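Local coordinates for hypothetical protein (Legionella pneumophila subsp. pneumophila, PDB 4G2A), which is of unknown function, though it carries DUF4424 and YARHG domains and may bind a nutrient, at residues Gln115-Tyr120 / Thr163-Gln168; Ser170-Thr175 / Phe223-Asp228; Asn47-Phe52 / Asn138-Tyr143. All blocks are in the same frame, centred on the assembly; numbering follows the deposited sequence.

Contact 1: residues Gln115-Tyr120 / Thr163-Gln168; sequences QNKGLY and TGALWQ. With SO4 (sulfate ion), chain J.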
loop_
_atom_site.group_PDB
_atom_site.type_symbol
_atom_site.label_atom_id
_atom_site.label_comp_id
_atom_site.label_asym_id
_atom_site.label_seq_id
_atom_site.Cartn_x
_atom_site.Cartn_y
_atom_site.Cartn_z
ATOM N N GLN A 115 10.138 -14.720 14.025
ATOM C CA GLN A 115 10.448 -13.288 14.042
ATOM C C GLN A 115 11.854 -12.991 13.595
ATOM O O GLN A 115 12.076 -11.946 12.970
ATOM C CB GLN A 115 10.188 -12.697 15.418
ATOM C CG GLN A 115 8.703 -12.726 15.760
ATOM C CD GLN A 115 8.338 -13.805 16.736
ATOM O OE1 GLN A 115 8.848 -14.925 16.691
ATOM N NE2 GLN A 115 7.406 -13.494 17.622
ATOM N N ASN A 116 12.785 -13.929 13.859
ATOM C CA ASN A 116 14.192 -13.870 13.446
ATOM C C ASN A 116 14.306 -13.845 11.920
ATOM O O ASN A 116 15.228 -13.221 11.404
ATOM C CB ASN A 116 14.985 -15.071 14.008
ATOM C CG ASN A 116 15.218 -15.102 15.515
ATOM O OD1 ASN A 116 15.133 -14.089 16.234
ATOM N ND2 ASN A 116 15.596 -16.278 16.023
ATOM N N LYS A 117 13.345 -14.484 11.205
ATOM C CA LYS A 117 13.308 -14.541 9.738
ATOM C C LYS A 117 12.214 -13.618 9.171
ATOM O O LYS A 117 11.931 -13.649 7.971
ATOM C CB LYS A 117 13.106 -15.993 9.239
ATOM C CG LYS A 117 14.136 -17.005 9.744
ATOM C CD LYS A 117 15.213 -17.249 8.730
ATOM C CE LYS A 117 16.231 -18.237 9.234
ATOM N NZ LYS A 117 16.843 -19.001 8.110
ATOM N N GLY A 118 11.635 -12.785 10.031
ATOM C CA GLY A 118 10.635 -11.803 9.635
ATOM C C GLY A 118 9.212 -12.299 9.575
ATOM O O GLY A 118 8.341 -11.583 9.073
ATOM N N LEU A 119 8.946 -13.513 10.091
ATOM C CA LEU A 119 7.579 -14.030 10.126
ATOM C C LEU A 119 6.939 -13.649 11.466
ATOM O O LEU A 119 7.392 -14.116 12.513
ATOM C CB LEU A 119 7.550 -15.555 9.882
ATOM C CG LEU A 119 6.183 -16.232 9.975
ATOM C CD1 LEU A 119 5.236 -15.698 8.922
ATOM C CD2 LEU A 119 6.307 -17.727 9.880
ATOM N N TYR A 120 5.912 -12.771 11.431
ATOM C CA TYR A 120 5.218 -12.289 12.628
ATOM C C TYR A 120 3.772 -12.787 12.744
ATOM O O TYR A 120 3.095 -12.461 13.721
ATOM C CB TYR A 120 5.228 -10.753 12.650
ATOM C CG TYR A 120 6.592 -10.185 12.961
ATOM C CD1 TYR A 120 7.020 -10.027 14.275
ATOM C CD2 TYR A 120 7.469 -9.834 11.942
ATOM C CE1 TYR A 120 8.297 -9.548 14.565
ATOM C CE2 TYR A 120 8.736 -9.332 12.221
ATOM C CZ TYR A 120 9.144 -9.185 13.534
ATOM O OH TYR A 120 10.386 -8.688 13.798
ATOM N N THR A 163 11.195 -13.226 4.838
ATOM C CA THR A 163 10.848 -14.623 5.064
ATOM C C THR A 163 11.408 -15.495 3.959
ATOM O O THR A 163 11.530 -16.702 4.151
ATOM C CB THR A 163 9.337 -14.780 5.205
ATOM O OG1 THR A 163 8.684 -14.142 4.100
ATOM C CG2 THR A 163 8.815 -14.228 6.527
ATOM N N GLY A 164 11.824 -14.877 2.851
ATOM C CA GLY A 164 12.492 -15.568 1.753
ATOM C C GLY A 164 13.733 -16.332 2.197
ATOM O O GLY A 164 14.154 -17.275 1.524
ATOM N N ALA A 165 14.287 -15.952 3.380
ATOM C CA ALA A 165 15.420 -16.569 4.081
ATOM C C ALA A 165 15.079 -17.990 4.580
ATOM O O ALA A 165 15.977 -18.709 4.998
ATOM C CB ALA A 165 15.830 -15.699 5.264
ATOM N N LEU A 166 13.784 -18.377 4.571
ATOM C CA LEU A 166 13.370 -19.720 4.971
ATOM C C LEU A 166 13.630 -20.742 3.828
ATOM O O LEU A 166 13.681 -21.950 4.073
ATOM C CB LEU A 166 11.898 -19.745 5.393
ATOM C CG LEU A 166 11.557 -19.021 6.695
ATOM C CD1 LEU A 166 10.092 -18.730 6.772
ATOM C CD2 LEU A 166 12.061 -19.769 7.931
ATOM N N TRP A 167 13.778 -20.248 2.586
ATOM C CA TRP A 167 14.058 -21.083 1.428
ATOM C C TRP A 167 15.569 -21.271 1.292
ATOM O O TRP A 167 16.346 -20.464 1.820
ATOM C CB TRP A 167 13.441 -20.474 0.163
ATOM C CG TRP A 167 11.946 -20.423 0.219
ATOM C CD1 TRP A 167 11.180 -19.328 0.458
ATOM C CD2 TRP A 167 11.038 -21.529 0.092
ATOM N NE1 TRP A 167 9.845 -19.670 0.451
ATOM C CE2 TRP A 167 9.728 -21.013 0.221
ATOM C CE3 TRP A 167 11.201 -22.907 -0.158
ATOM C CZ2 TRP A 167 8.587 -21.827 0.144
ATOM C CZ3 TRP A 167 10.070 -23.714 -0.222
ATOM C CH2 TRP A 167 8.783 -23.177 -0.060
ATOM N N GLN A 168 15.976 -22.357 0.605
ATOM C CA GLN A 168 17.367 -22.750 0.391
ATOM C C GLN A 168 18.156 -21.672 -0.316
ATOM O O GLN A 168 17.661 -21.064 -1.265
ATOM C CB GLN A 168 17.451 -24.059 -0.388
ATOM C CG GLN A 168 18.826 -24.702 -0.302
ATOM C CD GLN A 168 18.902 -25.965 -1.095
ATOM O OE1 GLN A 168 18.225 -26.133 -2.111
ATOM N NE2 GLN A 168 19.732 -26.887 -0.634
HETATM S S SO4 J . 15.924 -19.013 13.452
HETATM O O1 SO4 J . 14.808 -18.605 14.295
HETATM O O2 SO4 J . 16.656 -17.834 12.983
HETATM O O3 SO4 J . 16.830 -19.857 14.232
HETATM O O4 SO4 J . 15.405 -19.758 12.302
#
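Thr-163 packs its methyl against the backbone of Gly-118 and Leu-119. These two residues, with Gly-118 at positive phi, both face Asp-114 and form a G1 beta bulge. CG2 of Thr-163 lies 3.6 Å from C of Gly-118 and 3.8 Å from CB of Leu-119. In Thr-163 this methyl is anti to the carbonyl carbon, with OG1 at chi1 51°, which turns it to residues 118-119. Both Thr-163 and Leu-119 are buried, and this is the tight part.

Lys-117 forms the looser side, partly open to solvent. Its chain bends at chi2 (-98°) and runs past Leu-166, with CG 3.9 Å from CD2 of Leu-166. CD of Lys-117 rests on CB of Ala-165 at 3.8 Å. NZ donates a hydrogen bond to O of Ala-165 at 3.2 Å, from well above the carbonyl plane. Nearby, ND2 of Asn-116 donates to O1 of a sulfate, probably from the crystallisation liquor, at 3.0 Å.

The contact joins two loops with 3-10 segments, one before strand 123-131, the other after strand 155-160. Among the neighbouring strands, Leu-119 and Thr-163 both touch Ile-14 of strand 10-15, and Leu-119 also reaches Pro-67 of strand 60-68.

Contact 2: residues Ser170-Thr175 / Phe223-Asp228; sequences SSIGHT and FQPQAD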
loop_
_atom_site.group_PDB
_atom_site.type_symbol
_atom_site.label_atom_id
_atom_site.label_comp_id
_atom_site.label_asym_id
_atom_site.label_seq_id
_atom_site.Cartn_x
_atom_site.Cartn_y
_atom_site.Cartn_z
ATOM N N SER A 170 20.867 -18.079 0.064
ATOM C CA SER A 170 20.682 -16.714 0.559
ATOM C C SER A 170 19.622 -15.942 -0.250
ATOM O O SER A 170 18.633 -15.437 0.322
ATOM C CB SER A 170 22.014 -15.955 0.548
ATOM O OG SER A 170 22.796 -16.214 -0.612
ATOM N N SER A 171 19.810 -15.908 -1.578
ATOM C CA SER A 171 18.971 -15.157 -2.496
ATOM C C SER A 171 17.624 -15.836 -2.829
ATOM O O SER A 171 17.492 -17.067 -2.768
ATOM C CB SER A 171 19.744 -14.827 -3.778
ATOM O OG SER A 171 19.613 -15.760 -4.839
ATOM N N ILE A 172 16.625 -14.989 -3.161
ATOM C CA ILE A 172 15.308 -15.392 -3.653
ATOM C C ILE A 172 15.319 -15.139 -5.189
ATOM O O ILE A 172 14.272 -14.982 -5.803
ATOM C CB ILE A 172 14.083 -14.746 -2.902
ATOM C CG1 ILE A 172 14.063 -13.207 -2.964
ATOM C CG2 ILE A 172 13.974 -15.256 -1.467
ATOM C CD1 ILE A 172 12.792 -12.517 -2.363
ATOM N N GLY A 173 16.521 -15.103 -5.778
ATOM C CA GLY A 173 16.745 -14.908 -7.206
ATOM C C GLY A 173 16.303 -13.577 -7.775
ATOM O O GLY A 173 16.532 -12.529 -7.161
ATOM N N HIS A 174 15.709 -13.623 -8.987
ATOM C CA HIS A 174 15.224 -12.479 -9.750
ATOM C C HIS A 174 13.890 -11.979 -9.205
ATOM O O HIS A 174 12.849 -12.546 -9.503
ATOM C CB HIS A 174 15.100 -12.815 -11.247
ATOM C CG HIS A 174 15.067 -11.602 -12.130
ATOM N ND1 HIS A 174 14.962 -11.716 -13.498
ATOM C CD2 HIS A 174 15.149 -10.285 -11.809
ATOM C CE1 HIS A 174 14.977 -10.476 -13.963
ATOM N NE2 HIS A 174 15.082 -9.585 -12.980
ATOM N N THR A 175 13.933 -10.890 -8.431
ATOM C CA THR A 175 12.790 -10.284 -7.766
ATOM C C THR A 175 12.267 -9.089 -8.548
ATOM O O THR A 175 12.948 -8.066 -8.673
ATOM C CB THR A 175 13.203 -9.902 -6.319
ATOM O OG1 THR A 175 13.880 -11.028 -5.742
ATOM C CG2 THR A 175 12.020 -9.505 -5.446
ATOM N N PHE A 223 18.755 -11.377 -5.391
ATOM C CA PHE A 223 18.252 -10.620 -4.260
ATOM C C PHE A 223 18.303 -11.384 -2.944
ATOM O O PHE A 223 17.605 -12.380 -2.779
ATOM C CB PHE A 223 16.821 -10.125 -4.531
ATOM C CG PHE A 223 16.212 -9.222 -3.471
ATOM C CD1 PHE A 223 16.897 -8.107 -3.002
ATOM C CD2 PHE A 223 14.924 -9.444 -3.002
ATOM C CE1 PHE A 223 16.320 -7.257 -2.058
ATOM C CE2 PHE A 223 14.347 -8.592 -2.064
ATOM C CZ PHE A 223 15.049 -7.505 -1.597
ATOM N N GLN A 224 19.148 -10.899 -2.020
ATOM C CA GLN A 224 19.264 -11.366 -0.644
ATOM C C GLN A 224 18.221 -10.555 0.123
ATOM O O GLN A 224 18.425 -9.354 0.304
ATOM C CB GLN A 224 20.696 -11.174 -0.096
ATOM C CG GLN A 224 21.703 -12.221 -0.585
ATOM C CD GLN A 224 23.107 -12.017 -0.045
ATOM O OE1 GLN A 224 23.724 -12.929 0.524
ATOM N NE2 GLN A 224 23.667 -10.833 -0.250
ATOM N N PRO A 225 17.035 -11.119 0.459
ATOM C CA PRO A 225 15.997 -10.285 1.089
ATOM C C PRO A 225 16.328 -9.920 2.540
ATOM O O PRO A 225 16.106 -10.708 3.474
ATOM C CB PRO A 225 14.743 -11.141 0.954
ATOM C CG PRO A 225 15.255 -12.550 0.966
ATOM C CD PRO A 225 16.587 -12.522 0.300
ATOM N N GLN A 226 16.902 -8.713 2.701
ATOM C CA GLN A 226 17.313 -8.110 3.966
ATOM C C GLN A 226 16.262 -7.104 4.452
ATOM O O GLN A 226 16.290 -6.701 5.618
ATOM C CB GLN A 226 18.684 -7.423 3.806
ATOM C CG GLN A 226 19.523 -7.358 5.096
ATOM C CD GLN A 226 19.981 -8.721 5.570
ATOM O OE1 GLN A 226 20.941 -9.300 5.048
ATOM N NE2 GLN A 226 19.292 -9.269 6.563
ATOM N N ALA A 227 15.331 -6.703 3.559
ATOM C CA ALA A 227 14.241 -5.770 3.887
ATOM C C ALA A 227 12.951 -6.140 3.169
ATOM O O ALA A 227 12.975 -6.731 2.092
ATOM C CB ALA A 227 14.632 -4.341 3.537
ATOM N N ASP A 228 11.831 -5.784 3.767
ATOM C CA ASP A 228 10.520 -6.013 3.167
ATOM C C ASP A 228 10.174 -4.901 2.187
ATOM O O ASP A 228 10.877 -3.875 2.091
ATOM C CB ASP A 228 9.450 -6.071 4.266
ATOM C CG ASP A 228 9.541 -7.274 5.186
ATOM O OD1 ASP A 228 9.876 -8.383 4.696
ATOM O OD2 ASP A 228 9.221 -7.126 6.380
#
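Phe-223 has CG anti to its backbone N (chi1 -175°), and Ile-172 has CG1 between its backbone N and carbonyl carbon (chi1 59°). These torsions set the two side chains next to each other, pointing the same way. The motif beside them is an ST turn. OG of Ser-171 accepts a hydrogen bond from N of Gly-173, at the turn that leads into strand 174-180.

Two backbone bonds join the segments. Residues 223-228 lie in the loop between strands 215-220 and 229-235. N of Ile-172 donates to O of Phe-223 at 2.8 Å, and N of Phe-223 donates to O of Gly-173 at 3.1 Å. Both are fairly straight, so Phe-223 is gripped through its N and its O. CA of Ser-171 adds a CA-H...O contact to the same carbonyl oxygen of Phe-223.

The apolar part lies around the phenyl ring. CD1 of Ile-172 meets the ring at its edge, 3.8 Å from CD2 of Phe-223. The other branch of Ile-172, CG2, reaches CG of Pro-225 at 3.9 Å. CA of Pro-225 lies over one face of the ring, towards the rim. Ile-172 also touches Met-23 and Glu-26 of strand 21-33, which ties the loop pair to that strand. At the exposed end, CB of Ser-170 lies 3.5 Å from OE1 of Gln-224, whose chain is extended beyond CG.

Thr-175, on strand 174-180, crosses the Phe-223 side chain at a slant. Its OG1 is hydrogen-bonded to OE1 of Glu-26 and also lies 3.3 Å from CB of Phe-223.

Contact 3: residues Asn47-Phe52 / Asn138-Tyr143; sequences NCNFTF and NIHHDY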
loop_
_atom_site.group_PDB
_atom_site.type_symbol
_atom_site.label_atom_id
_atom_site.label_comp_id
_atom_site.label_asym_id
_atom_site.label_seq_id
_atom_site.Cartn_x
_atom_site.Cartn_y
_atom_site.Cartn_z
ATOM N N ASN A 47 -1.096 -9.745 -7.694
ATOM C CA ASN A 47 -0.924 -10.863 -8.620
ATOM C C ASN A 47 0.540 -11.253 -8.485
ATOM O O ASN A 47 1.426 -10.473 -8.848
ATOM C CB ASN A 47 -1.324 -10.522 -10.039
ATOM C CG ASN A 47 -2.790 -10.279 -10.223
ATOM O OD1 ASN A 47 -3.257 -9.140 -10.186
ATOM N ND2 ASN A 47 -3.525 -11.323 -10.563
ATOM N N CYS A 48 0.803 -12.388 -7.840
ATOM C CA CYS A 48 2.171 -12.796 -7.548
ATOM C C CYS A 48 2.509 -14.112 -8.188
ATOM O O CYS A 48 1.807 -15.084 -7.989
ATOM C CB CYS A 48 2.410 -12.862 -6.042
ATOM S SG CYS A 48 1.759 -11.455 -5.108
ATOM N N ASN A 49 3.638 -14.159 -8.879
ATOM C CA ASN A 49 4.140 -15.376 -9.458
ATOM C C ASN A 49 5.455 -15.689 -8.794
ATOM O O ASN A 49 6.175 -14.771 -8.413
ATOM C CB ASN A 49 4.257 -15.308 -10.996
ATOM C CG ASN A 49 4.217 -16.701 -11.581
ATOM O OD1 ASN A 49 3.146 -17.277 -11.776
ATOM N ND2 ASN A 49 5.380 -17.316 -11.785
ATOM N N PHE A 50 5.737 -16.985 -8.599
ATOM C CA PHE A 50 6.941 -17.479 -7.939
ATOM C C PHE A 50 7.435 -18.703 -8.655
ATOM O O PHE A 50 6.637 -19.555 -9.064
ATOM C CB PHE A 50 6.686 -17.832 -6.455
ATOM C CG PHE A 50 5.846 -16.856 -5.677
ATOM C CD1 PHE A 50 6.427 -15.752 -5.057
ATOM C CD2 PHE A 50 4.470 -17.020 -5.581
ATOM C CE1 PHE A 50 5.635 -14.808 -4.377
ATOM C CE2 PHE A 50 3.684 -16.084 -4.901
ATOM C CZ PHE A 50 4.278 -14.989 -4.293
ATOM N N THR A 51 8.748 -18.810 -8.785
ATOM C CA THR A 51 9.381 -19.952 -9.431
ATOM C C THR A 51 10.248 -20.594 -8.370
ATOM O O THR A 51 11.068 -19.916 -7.755
ATOM C CB THR A 51 10.151 -19.499 -10.695
ATOM O OG1 THR A 51 9.314 -18.689 -11.517
ATOM C CG2 THR A 51 10.665 -20.638 -11.504
ATOM N N PHE A 52 10.027 -21.869 -8.117
ATOM C CA PHE A 52 10.769 -22.651 -7.126
ATOM C C PHE A 52 11.504 -23.766 -7.803
ATOM O O PHE A 52 10.955 -24.362 -8.728
ATOM C CB PHE A 52 9.822 -23.248 -6.075
ATOM C CG PHE A 52 9.141 -22.241 -5.183
ATOM C CD1 PHE A 52 9.751 -21.800 -4.017
ATOM C CD2 PHE A 52 7.874 -21.765 -5.488
ATOM C CE1 PHE A 52 9.115 -20.883 -3.188
ATOM C CE2 PHE A 52 7.236 -20.852 -4.658
ATOM C CZ PHE A 52 7.850 -20.424 -3.504
ATOM N N ASN A 138 5.788 -23.834 -10.503
ATOM C CA ASN A 138 5.243 -22.484 -10.583
ATOM C C ASN A 138 4.149 -22.302 -9.521
ATOM O O ASN A 138 3.245 -23.142 -9.414
ATOM C CB ASN A 138 4.683 -22.211 -11.970
ATOM C CG ASN A 138 4.510 -20.735 -12.215
ATOM O OD1 ASN A 138 5.468 -20.033 -12.521
ATOM N ND2 ASN A 138 3.303 -20.221 -12.033
ATOM N N ILE A 139 4.262 -21.233 -8.713
ATOM C CA ILE A 139 3.271 -20.880 -7.700
ATOM C C ILE A 139 2.725 -19.523 -8.079
ATOM O O ILE A 139 3.495 -18.628 -8.396
ATOM C CB ILE A 139 3.796 -20.937 -6.210
ATOM C CG1 ILE A 139 4.310 -22.369 -5.802
ATOM C CG2 ILE A 139 2.735 -20.415 -5.198
ATOM C CD1 ILE A 139 3.290 -23.549 -5.871
ATOM N N HIS A 140 1.395 -19.390 -8.092
ATOM C CA HIS A 140 0.712 -18.131 -8.373
ATOM C C HIS A 140 -0.309 -17.815 -7.281
ATOM O O HIS A 140 -1.064 -18.687 -6.864
ATOM C CB HIS A 140 0.039 -18.118 -9.757
ATOM C CG HIS A 140 -0.532 -16.775 -10.108
ATOM N ND1 HIS A 140 -1.864 -16.486 -9.911
ATOM C CD2 HIS A 140 0.089 -15.670 -10.573
ATOM C CE1 HIS A 140 -2.020 -15.228 -10.291
ATOM N NE2 HIS A 140 -0.872 -14.694 -10.689
ATOM N N HIS A 141 -0.297 -16.559 -6.826
ATOM C CA HIS A 141 -1.186 -15.979 -5.835
ATOM C C HIS A 141 -2.016 -14.873 -6.465
ATOM O O HIS A 141 -1.534 -14.118 -7.317
ATOM C CB HIS A 141 -0.398 -15.398 -4.654
ATOM C CG HIS A 141 0.187 -16.403 -3.725
ATOM N ND1 HIS A 141 1.023 -16.019 -2.688
ATOM C CD2 HIS A 141 0.068 -17.752 -3.708
ATOM C CE1 HIS A 141 1.370 -17.135 -2.071
ATOM N NE2 HIS A 141 0.819 -18.203 -2.652
ATOM N N ASP A 142 -3.266 -14.786 -6.039
ATOM C CA ASP A 142 -4.215 -13.759 -6.457
ATOM C C ASP A 142 -5.092 -13.514 -5.244
ATOM O O ASP A 142 -5.684 -14.453 -4.719
ATOM C CB ASP A 142 -5.014 -14.185 -7.713
ATOM C CG ASP A 142 -6.105 -13.242 -8.198
ATOM O OD1 ASP A 142 -6.286 -12.170 -7.584
ATOM O OD2 ASP A 142 -6.810 -13.599 -9.168
ATOM N N TYR A 143 -5.078 -12.282 -4.740
ATOM C CA TYR A 143 -5.847 -11.872 -3.573
ATOM C C TYR A 143 -5.888 -10.341 -3.506
ATOM O O TYR A 143 -5.199 -9.662 -4.269
ATOM C CB TYR A 143 -5.269 -12.479 -2.269
ATOM C CG TYR A 143 -3.809 -12.153 -2.031
ATOM C CD1 TYR A 143 -2.798 -12.928 -2.596
ATOM C CD2 TYR A 143 -3.437 -11.112 -1.189
ATOM C CE1 TYR A 143 -1.456 -12.638 -2.371
ATOM C CE2 TYR A 143 -2.100 -10.829 -0.938
ATOM C CZ TYR A 143 -1.112 -11.585 -1.544
ATOM O OH TYR A 143 0.202 -11.305 -1.304
#
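Asn-49 and Asn-138 cross at about a right angle and join their amides by two hydrogen bonds. ND2 of Asn-49 donates to OD1 of Asn-138 at 2.8 Å, and ND2 of Asn-138 donates to OD1 of Asn-49 at 3.0 Å. The amide planes are 34° apart, yet each acceptor lies close to the donor's amide plane. CG is anti to the backbone N in both, which brings the amides together. On the same face, the edge of the His-140 ring lies near OD1 of Asn-49.

The opposite face is buried. The edge of Phe-50 points at the face of His-141, with planes at 68° and CE2 of Phe-50 3.5 Å from ND1 of His-141. Ile-139 meets two rings with separate branches: CG2 is 3.8 Å from CD2 of Phe-50, and CG1 is 3.5 Å from CE2 of Phe-52.

Antiparallel strands 43-54 and 136-150 lie in the beta-rich part of the chain. Cys-48 with His-141 and Phe-50 with Ile-139 are hydrogen-bonded pairs. Asn-49 pairs with His-140 and Thr-51 with Asn-138, so the amide pair is diagonal.

The chemistry is split by face: paired amides, each holding the other's rotation, on the partly exposed side, and mostly apolar and aromatic groups, with His-141 and Cys-48 among them, inside.

How the contacts relate
Contact 3 is regular strand pairing, with one face buried and the other partly exposed. Contacts 1 and 2 join loop segments: contact 1 mixes buried and partly exposed residues, and contact 2 also includes exposed ones. Backbone pairing is accordingly continuous in contact 3, short in contact 2 and replaced by a side-chain bond in contact 1. Contacts 1 and 2 meet where Gly-164 CA lies 3.6 Å from Ile-172 CG2. Trp-167 of contact 1 reaches Phe-52 of contact 3. Both these contacts touch strand 10-15, through Leu-119 and Thr-163 on Ile-14 and Phe-50 on Leu-12 and Pro-13. Contacts 2 and 3 do not touch, but Ile-172 and Phe-52 each pack on Met-23 of strand 21-33.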